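Local coordinates for cytokinesis protein 2 (Saccharomyces cerevisiae, PDB 4WPE) that mediates cytoskeletal rearrangements for cytokinesis, forming a ring that colocalises with the medial actin ring, and binds phospholipid, this chain being its F-BAR domain, at residues A93-K98 / Y245-T250. Residues are numbered along the deposited sequence; the frame is centred on the assembly and turned at random.
Sequences AQSHSK and YILEQT
His96 on helix 76-162 meets Glu248 on helix 170-259 through a hydrogen bond that is uneven at its two ends: the bond lies in the plane of the imidazole but reaches the carboxylate from above. NE2 of His96 is the donor, 3.0 Å from OE2 of Glu248, and an N-H...O angle of 167° makes the bond nearly straight. On the histidine side the acceptor sits at the ring edge, where an N-H points; on the glutamate side the donor arrives 58° out of the carboxylate plane. The two flat groups also stand steeply to one another, with 76° between their planes. Glu248 spans the gap because its chain is extended beyond CG, while the His96 ring swings toward the partner helix from a CB that does not itself point there. The second carboxylate oxygen, OE1 of Glu248, is 3.6 Å from NE2 of His96 and lies at the edge of the Tyr245 ring.

Beside this buried polar pair is a small van der Waals contact: CD2 of Leu247 rests against CB and OG of Ser95, 3.8 Å from each. The CA atoms of Ser95 and Leu247 are the nearest across the segments, yet 8.1 Å apart. Only 144 Å² is buried in total, so the two helix segments meet through a few side chains rather than close backbones.

The pair belongs to a wider polar network: ND1 of His96 is hydrogen-bonded to Glu51 on helix 37-71, and OE2 of Glu248 also forms a salt bridge with Arg92. Tyr245 of the second subunit packs on Glu248, placing the network beside the dimer interface. Hydrogen bonds at both ring nitrogens should restrict the rotation of His96, and two carboxylates would tend to favour the protonated ring, although Arg92 at Glu248 may temper this.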
ATOM      1  N   ALA A  93      -8.364   2.660  -2.475  1.00 56.42           N
ATOM      2  CA  ALA A  93      -8.578   1.220  -2.552  1.00 60.03           C
ATOM      3  C   ALA A  93      -8.867   0.786  -3.988  1.00 64.05           C
ATOM      4  O   ALA A  93      -8.230  -0.131  -4.504  1.00 63.20           O
ATOM      5  CB  ALA A  93      -9.713   0.804  -1.626  1.00 52.24           C
ATOM      6  N   GLN A  94      -9.815   1.462  -4.632  1.00 57.51           N
ATOM      7  CA  GLN A  94     -10.149   1.173  -6.022  1.00 58.09           C
ATOM      8  C   GLN A  94      -8.955   1.430  -6.942  1.00 62.65           C
ATOM      9  O   GLN A  94      -8.762   0.729  -7.937  1.00 60.68           O
ATOM     10  CB  GLN A  94     -11.348   2.010  -6.472  1.00 52.63           C
ATOM     11  N   SER A  95      -8.151   2.430  -6.598  1.00 59.61           N
ATOM     12  CA  SER A  95      -7.015   2.815  -7.426  1.00 56.76           C
ATOM     13  C   SER A  95      -5.894   1.785  -7.344  1.00 61.19           C
ATOM     14  O   SER A  95      -5.255   1.464  -8.348  1.00 54.22           O
ATOM     15  CB  SER A  95      -6.496   4.190  -7.013  1.00 64.05           C
ATOM     16  OG  SER A  95      -5.390   4.570  -7.811  1.00 72.91           O
ATOM     17  N   HIS A  96      -5.653   1.274  -6.141  1.00 64.74           N
ATOM     18  CA  HIS A  96      -4.658   0.226  -5.954  1.00 60.44           C
ATOM     19  C   HIS A  96      -5.151  -1.084  -6.554  1.00 65.23           C
ATOM     20  O   HIS A  96      -4.363  -1.871  -7.078  1.00 68.88           O
ATOM     21  CB  HIS A  96      -4.332   0.038  -4.473  1.00 55.10           C
ATOM     22  CG  HIS A  96      -3.448   1.107  -3.905  1.00 62.00           C
ATOM     23  ND1 HIS A  96      -2.150   0.870  -3.522  1.00 61.49           N
ATOM     24  CD2 HIS A  96      -3.686   2.417  -3.654  1.00 67.11           C
ATOM     25  CE1 HIS A  96      -1.618   1.990  -3.056  1.00 64.27           C
ATOM     26  NE2 HIS A  96      -2.528   2.940  -3.128  1.00 65.44           N
ATOM     27  N   SER A  97      -6.458  -1.311  -6.475  1.00 67.04           N
ATOM     28  CA  SER A  97      -7.051  -2.520  -7.033  1.00 63.44           C
ATOM     29  C   SER A  97      -6.922  -2.530  -8.546  1.00 65.50           C
ATOM     30  O   SER A  97      -6.585  -3.553  -9.142  1.00 69.41           O
ATOM     31  CB  SER A  97      -8.520  -2.642  -6.632  1.00 57.98           C
ATOM     32  OG  SER A  97      -9.080  -3.828  -7.163  1.00 63.97           O
ATOM     33  N   LYS A  98      -7.189  -1.385  -9.165  1.00 62.22           N
ATOM     34  CA  LYS A  98      -7.052  -1.249 -10.609  1.00 63.90           C
ATOM     35  C   LYS A  98      -5.588  -1.383 -11.016  1.00 61.24           C
ATOM     36  O   LYS A  98      -5.269  -1.992 -12.037  1.00 59.55           O
ATOM     37  CB  LYS A  98      -7.624   0.090 -11.079  1.00 68.99           C
ATOM     38  CG  LYS A  98      -7.291   0.436 -12.517  1.00 76.61           C
ATOM     39  CD  LYS A  98      -7.648   1.879 -12.842  1.00 86.16           C
ATOM     40  CE  LYS A  98      -7.178   2.252 -14.243  1.00 99.46           C
ATOM     41  NZ  LYS A  98      -7.611   3.626 -14.625  1.00105.46           N
ATOM     42  N   TYR A 245      -0.364   7.533  -7.421  1.00 57.84           N
ATOM     43  CA  TYR A 245       0.254   8.500  -6.520  1.00 58.03           C
ATOM     44  C   TYR A 245      -0.260   9.915  -6.779  1.00 65.42           C
ATOM     45  O   TYR A 245      -0.440  10.700  -5.849  1.00 71.46           O
ATOM     46  CB  TYR A 245       1.779   8.457  -6.661  1.00 49.63           C
ATOM     47  CG  TYR A 245       2.372   7.069  -6.514  1.00 48.26           C
ATOM     48  CD1 TYR A 245       1.822   6.144  -5.635  1.00 45.85           C
ATOM     49  CD2 TYR A 245       3.479   6.680  -7.263  1.00 57.21           C
ATOM     50  CE1 TYR A 245       2.359   4.873  -5.499  1.00 43.45           C
ATOM     51  CE2 TYR A 245       4.023   5.411  -7.136  1.00 51.01           C
ATOM     52  CZ  TYR A 245       3.458   4.512  -6.252  1.00 51.33           C
ATOM     53  OH  TYR A 245       3.991   3.251  -6.120  1.00 54.38           O
ATOM     54  N   ILE A 246      -0.502  10.234  -8.046  1.00 66.33           N
ATOM     55  CA  ILE A 246      -1.022  11.546  -8.411  1.00 65.10           C
ATOM     56  C   ILE A 246      -2.479  11.667  -7.968  1.00 66.69           C
ATOM     57  O   ILE A 246      -2.920  12.730  -7.527  1.00 74.20           O
ATOM     58  CB  ILE A 246      -0.887  11.800  -9.928  1.00 61.23           C
ATOM     59  CG1 ILE A 246       0.493  12.383 -10.235  1.00 68.47           C
ATOM     60  CG2 ILE A 246      -1.943  12.765 -10.421  1.00 59.90           C
ATOM     61  CD1 ILE A 246       0.911  12.243 -11.675  1.00 74.07           C
ATOM     62  N   LEU A 247      -3.216  10.564  -8.059  1.00 63.51           N
ATOM     63  CA  LEU A 247      -4.594  10.528  -7.580  1.00 62.33           C
ATOM     64  C   LEU A 247      -4.653  10.667  -6.063  1.00 73.41           C
ATOM     65  O   LEU A 247      -5.445  11.450  -5.534  1.00 81.31           O
ATOM     66  CB  LEU A 247      -5.286   9.233  -8.014  1.00 53.49           C
ATOM     67  CG  LEU A 247      -6.625   8.912  -7.343  1.00 54.28           C
ATOM     68  CD1 LEU A 247      -7.625   8.414  -8.372  1.00 49.00           C
ATOM     69  CD2 LEU A 247      -6.452   7.877  -6.235  1.00 58.84           C
ATOM     70  N   GLU A 248      -3.817   9.898  -5.370  1.00 66.48           N
ATOM     71  CA  GLU A 248      -3.803   9.898  -3.910  1.00 62.75           C
ATOM     72  C   GLU A 248      -3.468  11.277  -3.358  1.00 63.16           C
ATOM     73  O   GLU A 248      -3.935  11.658  -2.285  1.00 66.27           O
ATOM     74  CB  GLU A 248      -2.811   8.859  -3.380  1.00 51.12           C
ATOM     75  CG  GLU A 248      -3.211   7.422  -3.689  1.00 54.45           C
ATOM     76  CD  GLU A 248      -2.235   6.399  -3.138  1.00 68.01           C
ATOM     77  OE1 GLU A 248      -1.139   6.234  -3.721  1.00 71.67           O
ATOM     78  OE2 GLU A 248      -2.569   5.752  -2.124  1.00 68.95           O
ATOM     79  N   GLN A 249      -2.662  12.028  -4.101  1.00 62.82           N
ATOM     80  CA  GLN A 249      -2.327  13.387  -3.703  1.00 72.08           C
ATOM     81  C   GLN A 249      -3.551  14.297  -3.807  1.00 68.79           C
ATOM     82  O   GLN A 249      -3.813  15.105  -2.919  1.00 72.95           O
ATOM     83  CB  GLN A 249      -1.175  13.929  -4.553  1.00 77.08           C
ATOM     84  CG  GLN A 249      -0.910  15.416  -4.368  1.00 88.39           C
ATOM     85  CD  GLN A 249       0.327  15.886  -5.108  1.00 99.20           C
ATOM     86  OE1 GLN A 249       0.742  15.279  -6.095  1.00101.40           O
ATOM     87  NE2 GLN A 249       0.929  16.968  -4.626  1.00104.45           N
ATOM     88  N   THR A 250      -4.305  14.145  -4.891  1.00 65.67           N
ATOM     89  CA  THR A 250      -5.489  14.962  -5.134  1.00 63.63           C
ATOM     90  C   THR A 250      -6.557  14.725  -4.071  1.00 65.12           C
ATOM     91  O   THR A 250      -7.283  15.642  -3.687  1.00 71.68           O
ATOM     92  CB  THR A 250      -6.086  14.673  -6.526  1.00 63.72           C
ATOM     93  OG1 THR A 250      -5.061  14.793  -7.520  1.00 68.22           O
ATOM     94  CG2 THR A 250      -7.206  15.648  -6.850  1.00 67.15           C
TER